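Local coordinates for hypothetical protein AGR_L_1239 (Agrobacterium tumefaciens str. C58, PDB 1VQS), which is of unknown function but belongs to the NIPSNAP family and adopts the ferredoxin-like fold of the dimeric alpha-beta barrel clan, at residues E37-E40 / I41-S44; L72-R75 / A76-R79; L89-L92 / P93-D97. All coordinates share one frame; numbering follows the deposited sequence. Where two conformers were deposited one is given.

Contact 1 of 3, residues E37-E40 / I41-S44; sequences EGIE and IQKS
The carboxylate of Glu40 receives the ammonium of Lys43: NZ lies 2.8 Å from OE2, on the syn side and 17° out of the carboxylate plane, forming an i to i+3 salt bridge. The Glu40 chain reaches it by bending at chi2 (-57°), which turns the acid toward Lys43, while Lys43 bends at chi3. The amide of Gln42 meets the methyl end of Ile39 through its oxygen, OE1 standing 3.4 Å from CD1. With CG opposite the backbone N (chi1 -168°) and the rest extended, the Gln42 side chain touches His65 and Trp67 of strand 62-69, and Trp88.

The aliphatic stem of Lys43 completes the packing, its CD lying 3.8 Å from Ile39 CG1, and Ile39 also packs on Phe112 of a second subunit. Gln42 N, Lys43 N and Ser44 N donate to the carbonyls of Gly38, Ile39 and Glu40. Ser44 OG turns back to the Ile41 carbonyl, 2.6 Å from Ile41 O, so this oxygen is held against the backbone.

These are successive turns of helix 27-46, with i+4 backbone bonds from the Gly38 carbonyl onward, an exposed salt bridge on one side and a buried side packed on the antiparallel sheet of the ferredoxin-like fold.

Contact 2 of 3, residues L72-R75 / A76-R79; sequences LDDR and AERR
Asp74 and Arg78 form the charged pair of this helical stretch, four residues apart. Arg78 NE donates to Asp74 OD2 at 2.9 Å with an N-H...O angle of 161°; the oxygen lies in the guanidinium plane, at its edge, whereas the nitrogen approaches from above the carboxylate, 36° out of its plane. The two flat groups stand almost perpendicular, 88° apart. Asp74 has CG anti to the backbone N, which brings its carboxylate to the extended Arg78 chain, whose NH1 also bonds to the carbonyl of His45. The Asp73 carboxylate accepts from Asp73 N and Ser71 OG of a third subunit.

Water reinforces this polar side. One molecule joins Asp74 OD2 to Arg78 NH2. A second donates to both Asp74 OD1 and Glu77 OE1, bridging carboxylate oxygens 4.0 Å apart and probably easing their mutual repulsion.

Between the arginines, Arg79 CD lies over one face of the Arg75 guanidinium, offset toward the rim and 3.2 Å from NH2. The two chains run side by side with their guanidinium planes nearly parallel, and Arg75 NH2 comes within 3.8 Å of Arg79 NE. Salt bridges to Glu16 and to Glu56 of a fourth subunit probably offset the charge of Arg75 beside Arg79.

Backbone bonds run from Ala76, Glu77, Arg78 and Arg79 N to the carbonyls four residues earlier. These are the opening turns of helix 72-84, which packs on the antiparallel sheet of the ferredoxin-like fold.

Contact 3 of 3, residues L89-L92 / P93-D97; sequences LSFL and PKIRD
Phe91 and Ile95 make the compact side of this turn. The ring carbon CE2 approaches Ile95 CD1 at 3.7 Å, and CZ meets Ile95 CG2 at 3.8 Å, so both branches of the isoleucine reach the same end of the ring. A chi1 of 169° swings the phenyl group away from the backbone N of Phe91 and brings it to Ile95, which it crosses obliquely and which also packs on Tyr30 and Val33 of helix 27-46. Trp88 meets the ring too.

The backbone is equally close-knit. Lys94 N bonds to the Phe91 carbonyl at 2.8 Å from its O, and the Leu92 carbonyl takes two donors: Arg96 N, nearly in line with the C=O though its N-H is bent (139°), and Ile95 N from above the carbonyl plane. Pro93 has no N-H to give; its CD lies 3.1 Å from Leu89 O.

The exposed side is looser. Lys94 passes CD near Phe91 CD1 at 3.9 Å, while Pro93 CG lies 4.0 Å above one face of the Arg96 guanidinium, near its rim. Asp97 pairs with Lys23 of a fourth subunit.

These are irregular turns around Pro93, in the connection from helix 86-89 to strand 99-109 of the ferredoxin-like fold.

Overall arrangement
Contacts 1 and 3 adjoin, with centres about 12 Å apart: Glu37 OE1 and Lys94 NZ form a salt bridge of 2.9 Å, and Phe91 CE1 packs 3.6 Å from Gly38 N. The connection after helix 86-89 is thereby fastened to helix 27-46. Contact 2 stands apart, its centre about 16 Å from that of contact 1 and about 21 Å from that of contact 3, with nearest atoms about 5 Å and 8 Å away. It still faces the same sheet. All three contacts reach other subunits. A bound MPD, probably from the crystallisation liquor, lies about 4 Å from the side chain of Arg96 in contact 3.

Contact 1 of 3, residues E37-E40 / I41-S44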
loop_
_atom_site.group_PDB
_atom_site.type_symbol
_atom_site.label_atom_id
_atom_site.label_comp_id
_atom_site.label_asym_id
_atom_site.label_seq_id
_atom_site.Cartn_x
_atom_site.Cartn_y
_atom_site.Cartn_z
ATOM N N GLU B 37 -16.854 -29.011 4.160
ATOM C CA GLU B 37 -17.253 -29.228 2.765
ATOM C C GLU B 37 -16.164 -29.032 1.725
ATOM O O GLU B 37 -16.354 -29.464 0.600
ATOM C CB GLU B 37 -18.463 -28.326 2.424
ATOM C CG GLU B 37 -19.644 -28.493 3.401
ATOM C CD GLU B 37 -20.900 -27.688 3.031
ATOM O OE1 GLU B 37 -21.341 -27.777 1.873
ATOM O OE2 GLU B 37 -21.459 -26.980 3.911
ATOM N N GLY B 38 -15.037 -28.390 2.072
ATOM C CA GLY B 38 -14.036 -28.036 1.067
ATOM C C GLY B 38 -12.634 -28.617 1.162
ATOM O O GLY B 38 -12.014 -28.943 0.153
ATOM N N ILE B 39 -12.082 -28.718 2.367
ATOM C CA ILE B 39 -10.647 -28.986 2.466
ATOM C C ILE B 39 -10.257 -30.384 1.988
ATOM O O ILE B 39 -9.211 -30.557 1.382
ATOM C CB ILE B 39 -10.127 -28.686 3.900
ATOM C CG1 ILE B 39 -8.599 -28.595 3.909
ATOM C CG2 ILE B 39 -10.613 -29.708 4.873
ATOM C CD1 ILE B 39 -8.039 -27.462 3.117
ATOM N N GLU B 40 -11.080 -31.394 2.218
ATOM C CA GLU B 40 -10.720 -32.724 1.705
ATOM C C GLU B 40 -10.682 -32.794 0.176
ATOM O O GLU B 40 -9.761 -33.395 -0.419
ATOM C CB GLU B 40 -11.610 -33.818 2.314
ATOM C CG GLU B 40 -11.266 -34.075 3.776
ATOM C CD GLU B 40 -9.778 -34.462 3.996
ATOM O OE1 GLU B 40 -9.299 -35.466 3.383
ATOM O OE2 GLU B 40 -9.092 -33.756 4.768
ATOM N N ILE B 41 -11.660 -32.165 -0.466
ATOM C CA ILE B 41 -11.623 -32.063 -1.919
ATOM C C ILE B 41 -10.391 -31.290 -2.385
ATOM O O ILE B 41 -9.686 -31.722 -3.291
ATOM C CB ILE B 41 -12.931 -31.427 -2.455
ATOM C CG1 ILE B 41 -14.130 -32.370 -2.227
ATOM C CG2 ILE B 41 -12.794 -31.061 -3.922
ATOM C CD1 ILE B 41 -15.497 -31.678 -2.255
ATOM N N GLN B 42 -10.097 -30.161 -1.738
ATOM C CA GLN B 42 -8.972 -29.327 -2.150
ATOM C C GLN B 42 -7.658 -30.115 -2.013
ATOM O O GLN B 42 -6.861 -30.166 -2.937
ATOM C CB GLN B 42 -8.908 -28.058 -1.311
ATOM C CG GLN B 42 -7.960 -27.045 -1.854
ATOM C CD GLN B 42 -8.012 -25.763 -1.073
ATOM O OE1 GLN B 42 -8.295 -25.790 0.126
ATOM N NE2 GLN B 42 -7.677 -24.631 -1.732
ATOM N N LYS B 43 -7.455 -30.774 -0.876
ATOM C CA LYS B 43 -6.257 -31.595 -0.645
ATOM C C LYS B 43 -6.142 -32.719 -1.665
ATOM O O LYS B 43 -5.031 -33.096 -2.099
ATOM C CB LYS B 43 -6.230 -32.193 0.764
ATOM C CG LYS B 43 -6.006 -31.167 1.853
ATOM C CD LYS B 43 -6.458 -31.643 3.231
ATOM C CE LYS B 43 -5.675 -32.767 3.785
ATOM N NZ LYS B 43 -6.393 -33.212 5.032
ATOM N N SER B 44 -7.284 -33.290 -2.053
ATOM C CA SER B 44 -7.251 -34.419 -2.970
ATOM C C SER B 44 -6.723 -34.085 -4.338
ATOM O O SER B 44 -6.355 -34.993 -5.084
ATOM C CB SER B 44 -8.614 -35.061 -3.123
ATOM O OG SER B 44 -9.458 -34.279 -3.935
#

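Contact 2 of 3, residues L72-R75 / A76-R79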
loop_
_atom_site.group_PDB
_atom_site.type_symbol
_atom_site.label_atom_id
_atom_site.label_comp_id
_atom_site.label_asym_id
_atom_site.label_seq_id
_atom_site.Cartn_x
_atom_site.Cartn_y
_atom_site.Cartn_z
ATOM N N LEU B 72 6.744 -26.530 -10.270
ATOM C CA LEU B 72 5.677 -25.654 -10.637
ATOM C C LEU B 72 4.843 -26.198 -11.777
ATOM O O LEU B 72 3.660 -25.855 -11.863
ATOM C CB LEU B 72 6.173 -24.235 -10.919
ATOM C CG LEU B 72 6.814 -23.588 -9.672
ATOM C CD1 LEU B 72 7.289 -22.177 -9.970
ATOM C CD2 LEU B 72 5.890 -23.549 -8.479
ATOM N N ASP B 73 5.411 -27.031 -12.632
ATOM C CA ASP B 73 4.570 -27.653 -13.662
ATOM C C ASP B 73 3.593 -28.645 -13.026
ATOM O O ASP B 73 2.435 -28.761 -13.458
ATOM C CB ASP B 73 5.380 -28.309 -14.776
ATOM C CG ASP B 73 6.114 -27.276 -15.661
ATOM O OD1 ASP B 73 6.053 -26.087 -15.349
ATOM O OD2 ASP B 73 6.761 -27.687 -16.638
ATOM N N ASP B 74 4.044 -29.354 -11.992
ATOM C CA ASP B 74 3.151 -30.246 -11.271
ATOM C C ASP B 74 2.082 -29.447 -10.537
ATOM O O ASP B 74 0.897 -29.811 -10.544
ATOM C CB ASP B 74 3.909 -31.160 -10.305
ATOM C CG ASP B 74 3.011 -32.258 -9.728
ATOM O OD1 ASP B 74 2.366 -32.992 -10.497
ATOM O OD2 ASP B 74 2.935 -32.348 -8.508
ATOM N N ARG B 75 2.472 -28.340 -9.913
ATOM C CA ARG B 75 1.464 -27.458 -9.319
ATOM C C ARG B 75 0.400 -27.093 -10.349
ATOM O O ARG B 75 -0.787 -27.094 -10.076
ATOM C CB ARG B 75 2.109 -26.171 -8.787
ATOM C CG ARG B 75 1.116 -25.096 -8.377
ATOM C CD ARG B 75 1.843 -23.812 -7.952
ATOM N NE ARG B 75 0.815 -22.860 -7.559
ATOM C CZ ARG B 75 0.069 -22.149 -8.397
ATOM N NH1 ARG B 75 0.320 -22.159 -9.697
ATOM N NH2 ARG B 75 -0.901 -21.390 -7.922
ATOM N N ALA B 76 0.855 -26.705 -11.532
ATOM C CA ALA B 76 -0.086 -26.268 -12.562
ATOM C C ALA B 76 -1.080 -27.374 -12.940
ATOM O O ALA B 76 -2.275 -27.130 -13.087
ATOM C CB ALA B 76 0.665 -25.798 -13.780
ATOM N N GLU B 77 -0.584 -28.586 -13.074
ATOM C CA GLU B 77 -1.428 -29.706 -13.474
ATOM C C GLU B 77 -2.450 -29.999 -12.368
ATOM O O GLU B 77 -3.628 -30.265 -12.639
ATOM C CB GLU B 77 -0.548 -30.903 -13.732
ATOM C CG GLU B 77 0.316 -30.699 -14.981
ATOM C CD GLU B 77 1.495 -31.637 -15.074
ATOM O OE1 GLU B 77 1.496 -32.664 -14.363
ATOM O OE2 GLU B 77 2.419 -31.338 -15.879
ATOM N N ARG B 78 -1.989 -29.913 -11.117
ATOM C CA ARG B 78 -2.870 -30.136 -9.954
ATOM C C ARG B 78 -3.961 -29.082 -9.860
ATOM O O ARG B 78 -5.136 -29.407 -9.604
ATOM C CB ARG B 78 -2.046 -30.217 -8.651
ATOM C CG ARG B 78 -1.215 -31.471 -8.515
ATOM C CD ARG B 78 -0.273 -31.378 -7.358
ATOM N NE ARG B 78 0.458 -32.623 -7.110
ATOM C CZ ARG B 78 -0.005 -33.653 -6.400
ATOM N NH1 ARG B 78 -1.213 -33.614 -5.859
ATOM N NH2 ARG B 78 0.739 -34.731 -6.243
ATOM N N ARG B 79 -3.599 -27.813 -10.033
ATOM C CA ARG B 79 -4.613 -26.768 -9.957
ATOM C C ARG B 79 -5.611 -26.868 -11.100
ATOM O O ARG B 79 -6.777 -26.535 -10.914
ATOM C CB ARG B 79 -3.952 -25.400 -9.929
ATOM C CG ARG B 79 -3.181 -25.179 -8.645
ATOM C CD ARG B 79 -3.040 -23.747 -8.192
ATOM N NE ARG B 79 -4.308 -23.012 -8.140
ATOM C CZ ARG B 79 -5.116 -22.884 -7.081
ATOM N NH1 ARG B 79 -4.862 -23.421 -5.897
ATOM N NH2 ARG B 79 -6.228 -22.187 -7.224
HETATM O O HOH W 1 3.321 -35.057 -7.944
HETATM O O HOH W 2 3.373 -33.568 -12.945
#

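Contact 3 of 3, residues L89-L92 / P93-D97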
loop_
_atom_site.group_PDB
_atom_site.type_symbol
_atom_site.label_atom_id
_atom_site.label_comp_id
_atom_site.label_asym_id
_atom_site.label_seq_id
_atom_site.Cartn_x
_atom_site.Cartn_y
_atom_site.Cartn_z
ATOM N N LEU B 89 -16.039 -26.889 -7.918
ATOM C CA LEU B 89 -16.777 -25.744 -8.452
ATOM C C LEU B 89 -18.096 -25.553 -7.722
ATOM O O LEU B 89 -18.585 -24.418 -7.617
ATOM C CB LEU B 89 -17.000 -25.914 -9.939
ATOM C CG LEU B 89 -15.726 -25.973 -10.786
ATOM C CD1 LEU B 89 -16.054 -26.375 -12.203
ATOM C CD2 LEU B 89 -15.045 -24.622 -10.810
ATOM N N SER B 90 -18.672 -26.630 -7.208
ATOM C CA SER B 90 -19.921 -26.518 -6.418
ATOM C C SER B 90 -19.635 -26.076 -4.983
ATOM O O SER B 90 -20.549 -25.614 -4.286
ATOM C CB SER B 90 -20.759 -27.779 -6.453
ATOM O OG SER B 90 -20.049 -28.894 -5.996
ATOM N N PHE B 91 -18.397 -26.269 -4.531
ATOM C CA PHE B 91 -18.005 -25.762 -3.219
ATOM C C PHE B 91 -17.665 -24.279 -3.231
ATOM O O PHE B 91 -18.055 -23.532 -2.308
ATOM C CB PHE B 91 -16.775 -26.538 -2.660
ATOM C CG PHE B 91 -16.180 -25.873 -1.449
ATOM C CD1 PHE B 91 -16.835 -25.962 -0.224
ATOM C CD2 PHE B 91 -15.039 -25.094 -1.542
ATOM C CE1 PHE B 91 -16.336 -25.279 0.895
ATOM C CE2 PHE B 91 -14.540 -24.433 -0.419
ATOM C CZ PHE B 91 -15.212 -24.526 0.787
ATOM N N LEU B 92 -16.943 -23.834 -4.257
ATOM C CA LEU B 92 -16.473 -22.449 -4.329
ATOM C C LEU B 92 -17.510 -21.345 -4.006
ATOM O O LEU B 92 -17.133 -20.355 -3.370
ATOM C CB LEU B 92 -15.780 -22.153 -5.661
ATOM C CG LEU B 92 -14.366 -22.720 -5.862
ATOM C CD1 LEU B 92 -13.913 -22.432 -7.291
ATOM C CD2 LEU B 92 -13.398 -22.135 -4.848
ATOM N N PRO B 93 -18.774 -21.478 -4.448
ATOM C CA PRO B 93 -19.734 -20.411 -4.117
ATOM C C PRO B 93 -19.860 -20.153 -2.626
ATOM O O PRO B 93 -20.287 -19.058 -2.222
ATOM C CB PRO B 93 -21.064 -20.935 -4.684
ATOM C CG PRO B 93 -20.634 -21.830 -5.818
ATOM C CD PRO B 93 -19.382 -22.504 -5.323
ATOM N N LYS B 94 -19.508 -21.139 -1.808
ATOM C CA LYS B 94 -19.660 -21.023 -0.358
ATOM C C LYS B 94 -18.546 -20.185 0.289
ATOM O O LYS B 94 -18.681 -19.777 1.459
ATOM C CB LYS B 94 -19.696 -22.407 0.293
ATOM C CG LYS B 94 -20.738 -23.340 -0.302
ATOM C CD LYS B 94 -20.551 -24.743 0.193
ATOM C CE LYS B 94 -21.456 -25.691 -0.550
ATOM N NZ LYS B 94 -22.709 -25.868 0.196
ATOM N N ILE B 95 -17.447 -19.959 -0.441
ATOM C CA ILE B 95 -16.418 -19.072 0.058
ATOM C C ILE B 95 -16.073 -17.897 -0.847
ATOM O O ILE B 95 -15.429 -16.958 -0.415
ATOM C CB ILE B 95 -15.104 -19.816 0.405
ATOM C CG1 ILE B 95 -14.474 -20.512 -0.818
ATOM C CG2 ILE B 95 -15.364 -20.797 1.512
ATOM C CD1 ILE B 95 -13.066 -20.993 -0.582
ATOM N N ARG B 96 -16.473 -17.906 -2.109
ATOM C CA ARG B 96 -15.917 -16.898 -2.995
ATOM C C ARG B 96 -16.416 -15.478 -2.724
ATOM O O ARG B 96 -15.774 -14.506 -3.183
ATOM C CB ARG B 96 -16.116 -17.276 -4.444
ATOM C CG ARG B 96 -17.490 -17.253 -4.866
ATOM C CD ARG B 96 -17.580 -17.432 -6.380
ATOM N NE ARG B 96 -18.958 -17.637 -6.775
ATOM C CZ ARG B 96 -19.335 -18.413 -7.791
ATOM N NH1 ARG B 96 -18.419 -19.042 -8.500
ATOM N NH2 ARG B 96 -20.621 -18.551 -8.076
ATOM N N ASP B 97 -17.544 -15.340 -2.022
ATOM C CA ASP B 97 -18.031 -14.024 -1.577
ATOM C C ASP B 97 -17.587 -13.695 -0.164
ATOM O O ASP B 97 -17.712 -12.536 0.268
ATOM C CB ASP B 97 -19.547 -13.916 -1.707
ATOM C CG ASP B 97 -20.035 -14.178 -3.109
ATOM O OD1 ASP B 97 -19.278 -13.951 -4.078
ATOM O OD2 ASP B 97 -21.191 -14.660 -3.242
#